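Alginate lyase A1-II' (Sphingomonas sp. A1, PDB 2CWS) probably depolymerises alginate by lyase cleavage as a member of polysaccharide lyase family 7, this chain being the alginate lyase part of a longer protein. Local coordinates at residues V81-Q86 with A109-I114; P123-V128 with G171-T176; G7-L12 with F41-D46; Q18-N23 with F51-T56. All blocks are in the same frame, centred on the assembly; numbering follows the deposited sequence.

Contact 1: V81-Q86 with A109-I114; sequences VNWGWQ and AQIHGI. With SO4 (sulfate ion), chain B.
The loop that leads from strand 67-72 to strand 88-99 sets Asn82 and Trp83 against Ile114 and Ile111 of strand 106-114. Trp83 presents the far corner of its indole: CH2 lies 3.9 Å from CG2 of Ile111, in one of the two conformers modelled for that isoleucine, and the side chains cross nearly at right angles. Its CB points away from the strand, but a chi1 of 48° brings the six-membered ring back toward Ile111, while NE1 is hydrogen-bonded to Glu72. Nearby, Asn82 CB rests 3.9 Å from Ile114 CG2. Gln110, Ile111 and His112 spell the QIH sequence characteristic of family 7 lyases: in this jelly roll Ile111 dips into the core, and its two neighbours reach a bound sulfate, probably from the crystallisation liquor. His112 is gripped at both ring nitrogens, ND1 giving an in-plane bond to a lone pair of Gly113 O at 2.7 Å and NE2 an almost straight one (177°) to sulfate O2 at 2.6 Å. Gln110 NE2, also bonded to Glu69, adds a weak bond to O1; Tyr205 and Arg67 hold the anion too. With an alanine in place of His112, Gly113 O would probably lose its side-chain donor and the sulfate one of its holds.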
loop_
_atom_site.group_PDB
_atom_site.type_symbol
_atom_site.label_atom_id
_atom_site.label_comp_id
_atom_site.label_asym_id
_atom_site.label_seq_id
_atom_site.Cartn_x
_atom_site.Cartn_y
_atom_site.Cartn_z
ATOM N N VAL A 81 12.108 -11.775 3.633
ATOM C CA VAL A 81 12.331 -12.128 2.238
ATOM C C VAL A 81 11.591 -11.148 1.334
ATOM O O VAL A 81 10.365 -11.106 1.327
ATOM C CB VAL A 81 11.863 -13.555 1.952
ATOM C CG1 VAL A 81 12.108 -13.927 0.480
ATOM C CG2 VAL A 81 12.579 -14.577 2.862
ATOM N N ASN A 82 12.338 -10.314 0.615
ATOM C CA ASN A 82 11.744 -9.205 -0.148
ATOM C C ASN A 82 12.497 -9.096 -1.471
ATOM O O ASN A 82 13.457 -9.837 -1.685
ATOM C CB ASN A 82 11.806 -7.885 0.676
ATOM C CG ASN A 82 11.022 -8.054 1.961
ATOM O OD1 ASN A 82 11.652 -8.227 3.077
ATOM N ND2 ASN A 82 9.732 -8.149 1.880
ATOM N N TRP A 83 12.043 -8.208 -2.369
ATOM C CA TRP A 83 12.580 -8.168 -3.733
ATOM C C TRP A 83 13.443 -6.945 -3.960
ATOM O O TRP A 83 13.480 -6.004 -3.172
ATOM C CB TRP A 83 11.452 -8.310 -4.744
ATOM C CG TRP A 83 10.250 -7.445 -4.559
ATOM C CD1 TRP A 83 9.095 -7.773 -3.876
ATOM C CD2 TRP A 83 10.043 -6.102 -5.052
ATOM N NE1 TRP A 83 8.175 -6.747 -3.950
ATOM C CE2 TRP A 83 8.751 -5.705 -4.657
ATOM C CE3 TRP A 83 10.842 -5.217 -5.820
ATOM C CZ2 TRP A 83 8.231 -4.454 -4.985
ATOM C CZ3 TRP A 83 10.303 -3.976 -6.134
ATOM C CH2 TRP A 83 9.025 -3.599 -5.720
ATOM N N GLY A 84 14.204 -6.986 -5.067
ATOM C CA GLY A 84 15.213 -5.990 -5.334
ATOM C C GLY A 84 14.935 -5.099 -6.534
ATOM O O GLY A 84 13.928 -5.218 -7.229
ATOM N N TRP A 85 15.908 -4.196 -6.750
ATOM C CA TRP A 85 15.704 -3.169 -7.774
ATOM C C TRP A 85 15.776 -3.727 -9.200
ATOM O O TRP A 85 15.225 -3.074 -10.103
ATOM C CB TRP A 85 16.730 -2.050 -7.601
ATOM C CG TRP A 85 18.171 -2.425 -7.900
ATOM C CD1 TRP A 85 19.053 -3.070 -7.097
ATOM C CD2 TRP A 85 18.844 -2.128 -9.144
ATOM N NE1 TRP A 85 20.257 -3.211 -7.788
ATOM C CE2 TRP A 85 20.147 -2.632 -9.043
ATOM C CE3 TRP A 85 18.468 -1.505 -10.357
ATOM C CZ2 TRP A 85 21.070 -2.510 -10.095
ATOM C CZ3 TRP A 85 19.350 -1.364 -11.398
ATOM C CH2 TRP A 85 20.640 -1.867 -11.261
ATOM N N GLN A 86 16.476 -4.828 -9.396
ATOM C CA GLN A 86 16.626 -5.375 -10.745
ATOM C C GLN A 86 15.471 -6.282 -11.101
ATOM O O GLN A 86 14.883 -6.905 -10.190
ATOM C CB GLN A 86 17.924 -6.175 -10.824
ATOM C CG GLN A 86 19.128 -5.416 -10.403
ATOM C CD GLN A 86 20.333 -6.322 -10.118
ATOM O OE1 GLN A 86 21.169 -6.253 -11.047
ATOM N NE2 GLN A 86 20.418 -7.033 -8.979
ATOM N N ALA A 109 -1.906 2.512 -1.501
ATOM C CA ALA A 109 -0.947 1.533 -1.964
ATOM C C ALA A 109 0.445 2.074 -1.739
ATOM O O ALA A 109 0.647 3.301 -1.654
ATOM C CB ALA A 109 -1.150 1.215 -3.455
ATOM N N GLN A 110 1.406 1.166 -1.638
ATOM C CA GLN A 110 2.815 1.575 -1.473
ATOM C C GLN A 110 3.731 0.575 -2.152
ATOM O O GLN A 110 3.406 -0.602 -2.339
ATOM C CB GLN A 110 3.277 1.645 0.016
ATOM C CG GLN A 110 2.315 2.384 0.920
ATOM C CD GLN A 110 2.949 2.655 2.259
ATOM O OE1 GLN A 110 4.070 3.202 2.317
ATOM N NE2 GLN A 110 2.247 2.307 3.326
ATOM N N ILE A 111 4.951 1.062 -2.426
ATOM C CA ILE A 111 6.143 0.216 -2.422
ATOM C C ILE A 111 6.942 0.695 -1.211
ATOM O O ILE A 111 7.270 1.887 -1.163
ATOM C CB ILE A 111 7.001 0.311 -3.699
ATOM C CG1 ILE A 111 6.230 -0.167 -4.917
ATOM C CG2 ILE A 111 8.282 -0.498 -3.482
ATOM C CD1 ILE A 111 7.046 0.014 -6.188
ATOM N N HIS A 112 7.278 -0.219 -0.303
ATOM C CA HIS A 112 8.025 0.175 0.861
ATOM C C HIS A 112 9.430 -0.424 0.818
ATOM O O HIS A 112 9.593 -1.625 0.468
ATOM C CB HIS A 112 7.271 -0.349 2.107
ATOM C CG HIS A 112 7.558 0.482 3.307
ATOM N ND1 HIS A 112 8.766 0.522 3.972
ATOM C CD2 HIS A 112 6.752 1.351 3.942
ATOM C CE1 HIS A 112 8.676 1.368 4.991
ATOM N NE2 HIS A 112 7.446 1.902 5.017
ATOM N N GLY A 113 10.439 0.394 1.155
ATOM C CA GLY A 113 11.757 -0.144 1.326
ATOM C C GLY A 113 11.913 -0.907 2.622
ATOM O O GLY A 113 11.172 -0.725 3.584
ATOM N N ILE A 114 12.960 -1.745 2.641
ATOM C CA ILE A 114 13.301 -2.499 3.868
ATOM C C ILE A 114 14.779 -2.858 3.729
ATOM O O ILE A 114 15.287 -3.057 2.609
ATOM C CB ILE A 114 12.411 -3.755 4.006
ATOM C CG1 ILE A 114 12.645 -4.477 5.363
ATOM C CG2 ILE A 114 12.546 -4.695 2.820
ATOM C CD1 ILE A 114 11.549 -5.503 5.621
HETATM S S SO4 B . 5.077 3.712 6.917
HETATM O O1 SO4 B . 4.252 2.698 6.031
HETATM O O2 SO4 B . 6.504 3.555 6.738
HETATM O O3 SO4 B . 4.755 5.044 6.561
HETATM O O4 SO4 B . 4.767 3.475 8.323
#

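Contact 2: P123-V128 with G171-T176; sequences PLVKAV and GVAYVT
Val125 meets Ala173 and Val175 between the two sheets of the jelly-roll sandwich, where strand 120-130 of one antiparallel sheet lies over strand 172-177 of the other. The backbones stay well apart, with 8.1 Å between CA of Val125 and CA of Ala173, so side chains alone bridge the gap. Starting at Val125, CB points at the opposing sheet but stops 4.9 Å short of Val175 CG1, and the two methyls finish the job by splitting between two targets. CG1, swung anti to the backbone N (chi1 179°), reaches CG1 of Val175 at 4.0 Å; the two valine side chains lie antiparallel, each passing alongside the other. CG2 leans the other way along strand 172-177 and sits 4.3 Å from the lone methyl of Ala173, a looser approach. Alternate residues of that strand thus receive the two branches of one valine, while Tyr174 between them points away and meets Arg167 in a cation-pi contact.

Val125 owes its setting partly to a classic beta bulge: it and Leu124 both face Ile111 on the neighbouring strand 106-114, and the chain turns a corner at Leu124. Val175 also touches Met136 of strand 133-139, so the same apolar layer runs on beneath the next strand of the first sheet. Within strand 172-177 the two receiving groups, CB of Ala173 and CG1 of Val175, stand 4.6 Å apart.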
loop_
_atom_site.group_PDB
_atom_site.type_symbol
_atom_site.label_atom_id
_atom_site.label_comp_id
_atom_site.label_asym_id
_atom_site.label_seq_id
_atom_site.Cartn_x
_atom_site.Cartn_y
_atom_site.Cartn_z
ATOM N N PRO A 123 9.596 4.428 2.860
ATOM C CA PRO A 123 8.718 4.113 1.693
ATOM C C PRO A 123 9.434 4.610 0.449
ATOM O O PRO A 123 10.167 5.585 0.507
ATOM C CB PRO A 123 7.454 4.897 1.934
ATOM C CG PRO A 123 7.740 5.815 3.061
ATOM C CD PRO A 123 9.020 5.438 3.748
ATOM N N LEU A 124 9.147 3.912 -0.655
ATOM C CA LEU A 124 9.577 4.390 -1.975
ATOM C C LEU A 124 8.434 5.037 -2.761
ATOM O O LEU A 124 8.582 6.150 -3.251
ATOM C CB LEU A 124 10.152 3.222 -2.790
ATOM C CG LEU A 124 10.530 3.603 -4.256
ATOM C CD1 LEU A 124 11.702 4.605 -4.262
ATOM C CD2 LEU A 124 10.849 2.350 -5.053
ATOM N N VAL A 125 7.303 4.348 -2.889
ATOM C CA VAL A 125 6.129 4.895 -3.586
ATOM C C VAL A 125 4.978 4.926 -2.602
ATOM O O VAL A 125 4.717 3.911 -1.947
ATOM C CB VAL A 125 5.746 4.076 -4.826
ATOM C CG1 VAL A 125 4.497 4.680 -5.487
ATOM C CG2 VAL A 125 6.935 3.968 -5.798
ATOM N N LYS A 126 4.272 6.033 -2.548
ATOM C CA LYS A 126 3.048 6.173 -1.770
ATOM C C LYS A 126 1.938 6.689 -2.645
ATOM O O LYS A 126 2.074 7.768 -3.253
ATOM C CB LYS A 126 3.237 7.159 -0.592
ATOM C CG LYS A 126 4.404 6.743 0.320
ATOM C CD LYS A 126 4.888 7.911 1.218
ATOM C CE LYS A 126 5.709 8.908 0.348
ATOM N NZ LYS A 126 6.200 10.023 1.225
ATOM N N ALA A 127 0.838 5.938 -2.756
ATOM C CA ALA A 127 -0.315 6.352 -3.564
ATOM C C ALA A 127 -1.262 7.090 -2.643
ATOM O O ALA A 127 -1.988 6.469 -1.858
ATOM C CB ALA A 127 -0.931 5.129 -4.234
ATOM N N VAL A 128 -1.218 8.424 -2.708
ATOM C CA VAL A 128 -1.951 9.294 -1.789
ATOM C C VAL A 128 -3.254 9.747 -2.406
ATOM O O VAL A 128 -3.251 10.483 -3.409
ATOM C CB VAL A 128 -1.095 10.522 -1.439
ATOM C CG1 VAL A 128 -1.851 11.406 -0.445
ATOM C CG2 VAL A 128 0.279 10.109 -0.886
ATOM N N GLY A 171 15.147 -0.443 -11.324
ATOM C CA GLY A 171 15.423 0.810 -10.594
ATOM C C GLY A 171 14.634 2.025 -11.060
ATOM O O GLY A 171 14.940 3.131 -10.557
ATOM N N VAL A 172 13.664 1.825 -11.942
ATOM C CA VAL A 172 12.766 2.899 -12.381
ATOM C C VAL A 172 11.365 2.506 -11.905
ATOM O O VAL A 172 10.961 1.353 -12.059
ATOM C CB VAL A 172 12.787 3.073 -13.911
ATOM C CG1 VAL A 172 11.877 4.231 -14.309
ATOM C CG2 VAL A 172 14.234 3.284 -14.376
ATOM N N ALA A 173 10.687 3.460 -11.290
ATOM C CA ALA A 173 9.295 3.275 -10.853
ATOM C C ALA A 173 8.360 3.854 -11.906
ATOM O O ALA A 173 8.525 5.017 -12.315
ATOM C CB ALA A 173 9.040 3.969 -9.528
ATOM N N TYR A 174 7.375 3.069 -12.296
ATOM C CA TYR A 174 6.320 3.453 -13.220
ATOM C C TYR A 174 5.019 3.425 -12.425
ATOM O O TYR A 174 4.644 2.378 -11.896
ATOM C CB TYR A 174 6.244 2.493 -14.424
ATOM C CG TYR A 174 7.556 2.447 -15.175
ATOM C CD1 TYR A 174 8.593 1.608 -14.766
ATOM C CD2 TYR A 174 7.747 3.261 -16.290
ATOM C CE1 TYR A 174 9.809 1.563 -15.442
ATOM C CE2 TYR A 174 8.952 3.233 -16.981
ATOM C CZ TYR A 174 9.951 2.382 -16.551
ATOM O OH TYR A 174 11.180 2.363 -17.233
ATOM N N VAL A 175 4.369 4.580 -12.335
ATOM C CA VAL A 175 3.191 4.751 -11.487
ATOM C C VAL A 175 2.024 5.116 -12.382
ATOM O O VAL A 175 2.114 6.070 -13.167
ATOM C CB VAL A 175 3.478 5.774 -10.362
ATOM C CG1 VAL A 175 4.605 5.244 -9.468
ATOM C CG2 VAL A 175 3.806 7.175 -10.882
ATOM N N THR A 176 0.926 4.368 -12.251
ATOM C CA THR A 176 -0.147 4.471 -13.231
ATOM C C THR A 176 -1.494 4.522 -12.558
ATOM O O THR A 176 -1.802 3.717 -11.664
ATOM C CB THR A 176 -0.146 3.177 -14.101
ATOM O OG1 THR A 176 1.159 3.073 -14.726
ATOM C CG2 THR A 176 -1.217 3.170 -15.181
#

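Contact 3: G7-L12 with F41-D46; sequences GKNFDL and FYTDTD
Phe41 and Asn9 lead this contact, with Leu12 and Thr43 close behind and equal, and it falls into an apolar half and a watery half. In the apolar half Leu12 and Phe41 approach from opposite directions. The leucine methyl CD1 comes up to the ring edge, close to its plane, and stops 3.9 Å from CZ. With CG anti to the backbone N (chi1 180°), the phenylalanine ring is carried in under the N-terminal segment, where Leu32 touches both side chains and Phe51 meets the ring edge-to-face.

Three residues back from Leu12 and two on from Phe41, Asn9 and Thr43 face each other too far apart to bond directly, OD1 standing 4.0 Å from OG1. One water fills the step: it donates to Asn9 OD1 at 3.0 Å and to Thr43 OG1 at 2.8 Å. The threonine hydroxyl is engaged a second time, by the carbonyl of Ala4, which ties this end of strand 41-43 to the very start of the modelled chain. Asn9 is solvent-exposed, whereas Leu12 and Phe41 are buried. Here the N-terminal arm, with its short, weakly bonded helix, packs along an outermost strand of the seven-stranded sheet of the jelly roll.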
loop_
_atom_site.group_PDB
_atom_site.type_symbol
_atom_site.label_atom_id
_atom_site.label_comp_id
_atom_site.label_asym_id
_atom_site.label_seq_id
_atom_site.Cartn_x
_atom_site.Cartn_y
_atom_site.Cartn_z
ATOM N N GLY A 7 -10.336 -13.259 1.906
ATOM C CA GLY A 7 -9.311 -14.230 1.530
ATOM C C GLY A 7 -9.825 -15.408 0.701
ATOM O O GLY A 7 -9.039 -16.238 0.226
ATOM N N LYS A 8 -11.112 -15.511 0.445
ATOM C CA LYS A 8 -11.746 -16.395 -0.503
ATOM C C LYS A 8 -11.988 -15.739 -1.862
ATOM O O LYS A 8 -12.157 -16.526 -2.865
ATOM C CB LYS A 8 -13.105 -16.804 0.061
ATOM C CG LYS A 8 -13.142 -17.351 1.484
ATOM C CD LYS A 8 -12.240 -18.564 1.623
ATOM C CE LYS A 8 -12.386 -19.129 3.033
ATOM N NZ LYS A 8 -11.677 -20.415 3.199
ATOM N N ASN A 9 -12.155 -14.447 -2.099
ATOM C CA ASN A 9 -12.276 -13.717 -3.359
ATOM C C ASN A 9 -10.982 -13.151 -3.927
ATOM O O ASN A 9 -10.991 -12.620 -5.051
ATOM C CB ASN A 9 -13.203 -12.506 -3.117
ATOM C CG ASN A 9 -14.597 -12.956 -2.684
ATOM O OD1 ASN A 9 -15.289 -12.277 -1.931
ATOM N ND2 ASN A 9 -14.990 -14.091 -3.191
ATOM N N PHE A 10 -9.927 -13.272 -3.119
ATOM C CA PHE A 10 -8.643 -12.745 -3.472
ATOM C C PHE A 10 -7.578 -13.778 -3.120
ATOM O O PHE A 10 -7.783 -14.508 -2.137
ATOM C CB PHE A 10 -8.279 -11.459 -2.707
ATOM C CG PHE A 10 -9.146 -10.291 -3.130
ATOM C CD1 PHE A 10 -10.404 -10.145 -2.633
ATOM C CD2 PHE A 10 -8.638 -9.389 -4.065
ATOM C CE1 PHE A 10 -11.212 -9.087 -3.032
ATOM C CE2 PHE A 10 -9.440 -8.293 -4.426
ATOM C CZ PHE A 10 -10.731 -8.172 -3.921
ATOM N N ASP A 11 -6.523 -13.846 -3.857
ATOM C CA ASP A 11 -5.362 -14.642 -3.499
ATOM C C ASP A 11 -4.553 -13.871 -2.473
ATOM O O ASP A 11 -3.790 -12.929 -2.831
ATOM C CB ASP A 11 -4.474 -14.854 -4.736
ATOM C CG ASP A 11 -3.338 -15.790 -4.378
ATOM O OD1 ASP A 11 -2.620 -16.201 -5.301
ATOM O OD2 ASP A 11 -3.177 -16.169 -3.207
ATOM N N LEU A 12 -4.784 -14.211 -1.209
ATOM C CA LEU A 12 -4.046 -13.570 -0.107
ATOM C C LEU A 12 -2.926 -14.445 0.428
ATOM O O LEU A 12 -2.427 -14.221 1.542
ATOM C CB LEU A 12 -5.007 -13.099 0.993
ATOM C CG LEU A 12 -6.121 -12.169 0.491
ATOM C CD1 LEU A 12 -6.989 -11.705 1.615
ATOM C CD2 LEU A 12 -5.544 -10.949 -0.217
ATOM N N PHE A 41 -11.750 -5.238 8.263
ATOM C CA PHE A 41 -11.401 -5.962 7.048
ATOM C C PHE A 41 -12.536 -6.942 6.732
ATOM O O PHE A 41 -12.711 -7.911 7.495
ATOM C CB PHE A 41 -10.101 -6.698 7.296
ATOM C CG PHE A 41 -9.606 -7.510 6.123
ATOM C CD1 PHE A 41 -8.884 -6.889 5.107
ATOM C CD2 PHE A 41 -9.833 -8.894 6.061
ATOM C CE1 PHE A 41 -8.370 -7.629 4.049
ATOM C CE2 PHE A 41 -9.303 -9.638 5.002
ATOM C CZ PHE A 41 -8.561 -9.014 3.999
ATOM N N TYR A 42 -13.265 -6.684 5.654
ATOM C CA TYR A 42 -14.448 -7.507 5.426
ATOM C C TYR A 42 -14.830 -7.406 3.948
ATOM O O TYR A 42 -14.373 -6.544 3.227
ATOM C CB TYR A 42 -15.608 -7.044 6.308
ATOM C CG TYR A 42 -16.035 -5.602 6.118
ATOM C CD1 TYR A 42 -16.997 -5.258 5.200
ATOM C CD2 TYR A 42 -15.480 -4.603 6.896
ATOM C CE1 TYR A 42 -17.411 -3.958 4.995
ATOM C CE2 TYR A 42 -15.904 -3.266 6.753
ATOM C CZ TYR A 42 -16.862 -2.952 5.788
ATOM O OH TYR A 42 -17.341 -1.680 5.646
ATOM N N THR A 43 -15.723 -8.326 3.553
ATOM C CA THR A 43 -16.282 -8.266 2.191
ATOM C C THR A 43 -17.578 -7.485 2.260
ATOM O O THR A 43 -18.473 -7.845 3.035
ATOM C CB THR A 43 -16.550 -9.685 1.689
ATOM O OG1 THR A 43 -15.298 -10.357 1.569
ATOM C CG2 THR A 43 -17.290 -9.623 0.353
ATOM N N ASP A 44 -17.675 -6.401 1.466
ATOM C CA ASP A 44 -18.931 -5.652 1.422
ATOM C C ASP A 44 -19.906 -6.327 0.483
ATOM O O ASP A 44 -19.599 -7.310 -0.193
ATOM C CB ASP A 44 -18.641 -4.183 1.084
ATOM C CG ASP A 44 -19.669 -3.228 1.616
ATOM O OD1 ASP A 44 -20.687 -3.648 2.189
ATOM O OD2 ASP A 44 -19.418 -2.008 1.486
ATOM N N THR A 45 -21.113 -5.777 0.434
ATOM C CA THR A 45 -22.153 -6.421 -0.399
ATOM C C THR A 45 -21.835 -6.399 -1.892
ATOM O O THR A 45 -22.453 -7.182 -2.644
ATOM C CB THR A 45 -23.488 -5.703 -0.127
ATOM O OG1 THR A 45 -23.361 -4.314 -0.437
ATOM C CG2 THR A 45 -23.937 -5.847 1.315
ATOM N N ASP A 46 -20.951 -5.516 -2.320
ATOM C CA ASP A 46 -20.507 -5.445 -3.710
ATOM C C ASP A 46 -19.316 -6.356 -3.978
ATOM O O ASP A 46 -18.780 -6.262 -5.074
ATOM C CB ASP A 46 -20.165 -3.995 -4.089
ATOM C CG ASP A 46 -19.030 -3.407 -3.275
ATOM O OD1 ASP A 46 -18.457 -4.076 -2.404
ATOM O OD2 ASP A 46 -18.711 -2.207 -3.519
HETATM O O HOH W 1 -13.966 -9.797 -0.887
#

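Contact 4: Q18-N23 with F51-T56; sequences QLPDAN and FWAPTT
This is a small apolar contact, with Pro20 pressed against Ala53 and Pro54 where a loop of one sheet meets a strand of the other. The loop follows strand 15-18; its partner is the end of strand 49-54. The backbones come close, 5.9 Å from CA of Pro20 to CA of Ala53, so a proline ring is enough to fill the space between them.

CG of Pro20 leads. It lies 3.7 Å from the Ala53 methyl CB and 3.9 Å from CD of Pro54, in effect set over the junction between the two residues. CB follows just behind, 3.9 Å from the same Ala53 methyl, so that an edge of the ring, not a single atom, makes the contact. The Pro20 and Pro54 side chains cross at about a right angle. The carbonyl O of Trp52 also approaches Pro20 CG, at 4.0 Å, and the indole of Trp52 turns one face toward Pro54, whose N sits above it, offset toward the rim.

The loop has further partners: Pro20 shares a backbone hydrogen bond with Gly58 and its ring touches Tyr40, while Asp21 OD1 bonds to the hydroxyl of Thr25. Ala53 in turn touches Val206 of the sheet that includes strand 15-18. What results is a join between the two sheets of the jelly-roll sandwich, made by a connecting loop laid on a strand of the opposite sheet.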
loop_
_atom_site.group_PDB
_atom_site.type_symbol
_atom_site.label_atom_id
_atom_site.label_comp_id
_atom_site.label_asym_id
_atom_site.label_seq_id
_atom_site.Cartn_x
_atom_site.Cartn_y
_atom_site.Cartn_z
ATOM N N GLN A 18 -2.133 -5.915 8.370
ATOM C CA GLN A 18 -1.792 -5.093 9.530
ATOM C C GLN A 18 -3.019 -4.285 9.922
ATOM O O GLN A 18 -3.615 -3.616 9.052
ATOM C CB GLN A 18 -0.580 -4.201 9.166
ATOM C CG GLN A 18 0.635 -5.040 8.855
ATOM C CD GLN A 18 1.784 -4.271 8.280
ATOM O OE1 GLN A 18 1.535 -3.332 7.484
ATOM N NE2 GLN A 18 2.996 -4.662 8.611
ATOM N N LEU A 19 -3.364 -4.341 11.203
ATOM C CA LEU A 19 -4.608 -3.741 11.710
ATOM C C LEU A 19 -4.397 -2.491 12.517
ATOM O O LEU A 19 -3.323 -2.261 13.074
ATOM C CB LEU A 19 -5.329 -4.796 12.587
ATOM C CG LEU A 19 -5.791 -6.033 11.814
ATOM C CD1 LEU A 19 -6.308 -7.066 12.860
ATOM C CD2 LEU A 19 -6.834 -5.717 10.792
ATOM N N PRO A 20 -5.471 -1.723 12.699
ATOM C CA PRO A 20 -5.411 -0.490 13.494
ATOM C C PRO A 20 -6.006 -0.639 14.879
ATOM O O PRO A 20 -6.393 0.359 15.493
ATOM C CB PRO A 20 -6.266 0.471 12.650
ATOM C CG PRO A 20 -7.370 -0.416 12.149
ATOM C CD PRO A 20 -6.724 -1.764 11.920
ATOM N N ASP A 21 -6.078 -1.863 15.381
ATOM C CA ASP A 21 -6.431 -2.037 16.801
ATOM C C ASP A 21 -5.300 -1.489 17.652
ATOM O O ASP A 21 -4.209 -1.161 17.159
ATOM C CB ASP A 21 -6.763 -3.507 17.074
ATOM C CG ASP A 21 -5.554 -4.429 16.886
ATOM O OD1 ASP A 21 -5.382 -5.374 17.698
ATOM O OD2 ASP A 21 -4.785 -4.235 15.953
ATOM N N ALA A 22 -5.546 -1.406 18.985
ATOM C CA ALA A 22 -4.551 -0.781 19.856
ATOM C C ALA A 22 -3.179 -1.429 19.753
ATOM O O ALA A 22 -2.157 -0.723 19.831
ATOM C CB ALA A 22 -5.018 -0.763 21.308
ATOM N N ASN A 23 -3.174 -2.755 19.612
ATOM C CA ASN A 23 -1.920 -3.494 19.612
ATOM C C ASN A 23 -1.405 -3.738 18.186
ATOM O O ASN A 23 -0.455 -4.512 18.038
ATOM C CB ASN A 23 -1.973 -4.746 20.490
ATOM C CG ASN A 23 -2.171 -4.381 21.967
ATOM O OD1 ASN A 23 -3.344 -4.499 22.388
ATOM N ND2 ASN A 23 -1.143 -4.001 22.718
ATOM N N PHE A 51 -11.446 -2.193 3.737
ATOM C CA PHE A 51 -10.513 -1.878 4.824
ATOM C C PHE A 51 -11.046 -0.673 5.573
ATOM O O PHE A 51 -11.229 0.406 4.953
ATOM C CB PHE A 51 -9.142 -1.493 4.254
ATOM C CG PHE A 51 -8.491 -2.575 3.397
ATOM C CD1 PHE A 51 -7.571 -3.454 3.974
ATOM C CD2 PHE A 51 -8.778 -2.674 2.050
ATOM C CE1 PHE A 51 -6.927 -4.387 3.188
ATOM C CE2 PHE A 51 -8.143 -3.631 1.268
ATOM C CZ PHE A 51 -7.196 -4.482 1.830
ATOM N N TRP A 52 -11.291 -0.819 6.879
ATOM C CA TRP A 52 -11.781 0.283 7.706
ATOM C C TRP A 52 -10.770 0.552 8.823
ATOM O O TRP A 52 -10.281 -0.402 9.452
ATOM C CB TRP A 52 -13.193 -0.064 8.305
ATOM C CG TRP A 52 -13.600 1.026 9.270
ATOM C CD1 TRP A 52 -14.118 2.254 8.890
ATOM C CD2 TRP A 52 -13.509 1.076 10.700
ATOM N NE1 TRP A 52 -14.354 3.024 9.991
ATOM C CE2 TRP A 52 -13.983 2.310 11.139
ATOM C CE3 TRP A 52 -13.073 0.111 11.668
ATOM C CZ2 TRP A 52 -14.044 2.706 12.473
ATOM C CZ3 TRP A 52 -13.134 0.496 13.005
ATOM C CH2 TRP A 52 -13.623 1.768 13.396
ATOM N N ALA A 53 -10.467 1.829 9.053
ATOM C CA ALA A 53 -9.544 2.155 10.154
ATOM C C ALA A 53 -9.930 3.499 10.751
ATOM O O ALA A 53 -10.132 4.471 10.007
ATOM C CB ALA A 53 -8.088 2.226 9.684
ATOM N N PRO A 54 -10.005 3.596 12.063
ATOM C CA PRO A 54 -10.287 4.856 12.752
ATOM C C PRO A 54 -9.022 5.665 12.963
ATOM O O PRO A 54 -7.922 5.130 13.143
ATOM C CB PRO A 54 -10.859 4.373 14.105
ATOM C CG PRO A 54 -10.068 3.116 14.377
ATOM C CD PRO A 54 -9.891 2.434 13.037
ATOM N N THR A 55 -9.183 6.993 13.039
ATOM C CA THR A 55 -8.021 7.883 13.207
ATOM C C THR A 55 -7.350 7.708 14.564
ATOM O O THR A 55 -6.160 8.061 14.670
ATOM C CB THR A 55 -8.373 9.374 13.002
ATOM O OG1 THR A 55 -9.330 9.765 13.998
ATOM C CG2 THR A 55 -8.959 9.577 11.596
ATOM N N THR A 56 -8.068 7.150 15.527
ATOM C CA THR A 56 -7.489 6.899 16.862
ATOM C C THR A 56 -6.899 5.502 16.981
ATOM O O THR A 56 -6.555 5.094 18.112
ATOM C CB THR A 56 -8.596 7.114 17.923
ATOM O OG1 THR A 56 -9.696 6.266 17.475
ATOM C CG2 THR A 56 -9.042 8.540 17.982
#

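In the fold
From the N terminus, contacts 3 and 4 come first and cross: segments 7-12 and 18-23 are laid down in turn, then 41-46 and 51-56 return to them in the same order. They touch on the adjacent strands 41-43 and 49-54, and bring the N-terminal arm and an early loop onto one end of the seven-stranded sheet. Contact 1 then closes the stretch from 81-86 to 109-114, and contact 2 follows in series, from 123-128 to 171-176. These two touch where strands 106-114 and 120-130 pair, with contact 2 spanning the sandwich. Contacts 3 and 4 lie across the chain's centre from contact 2.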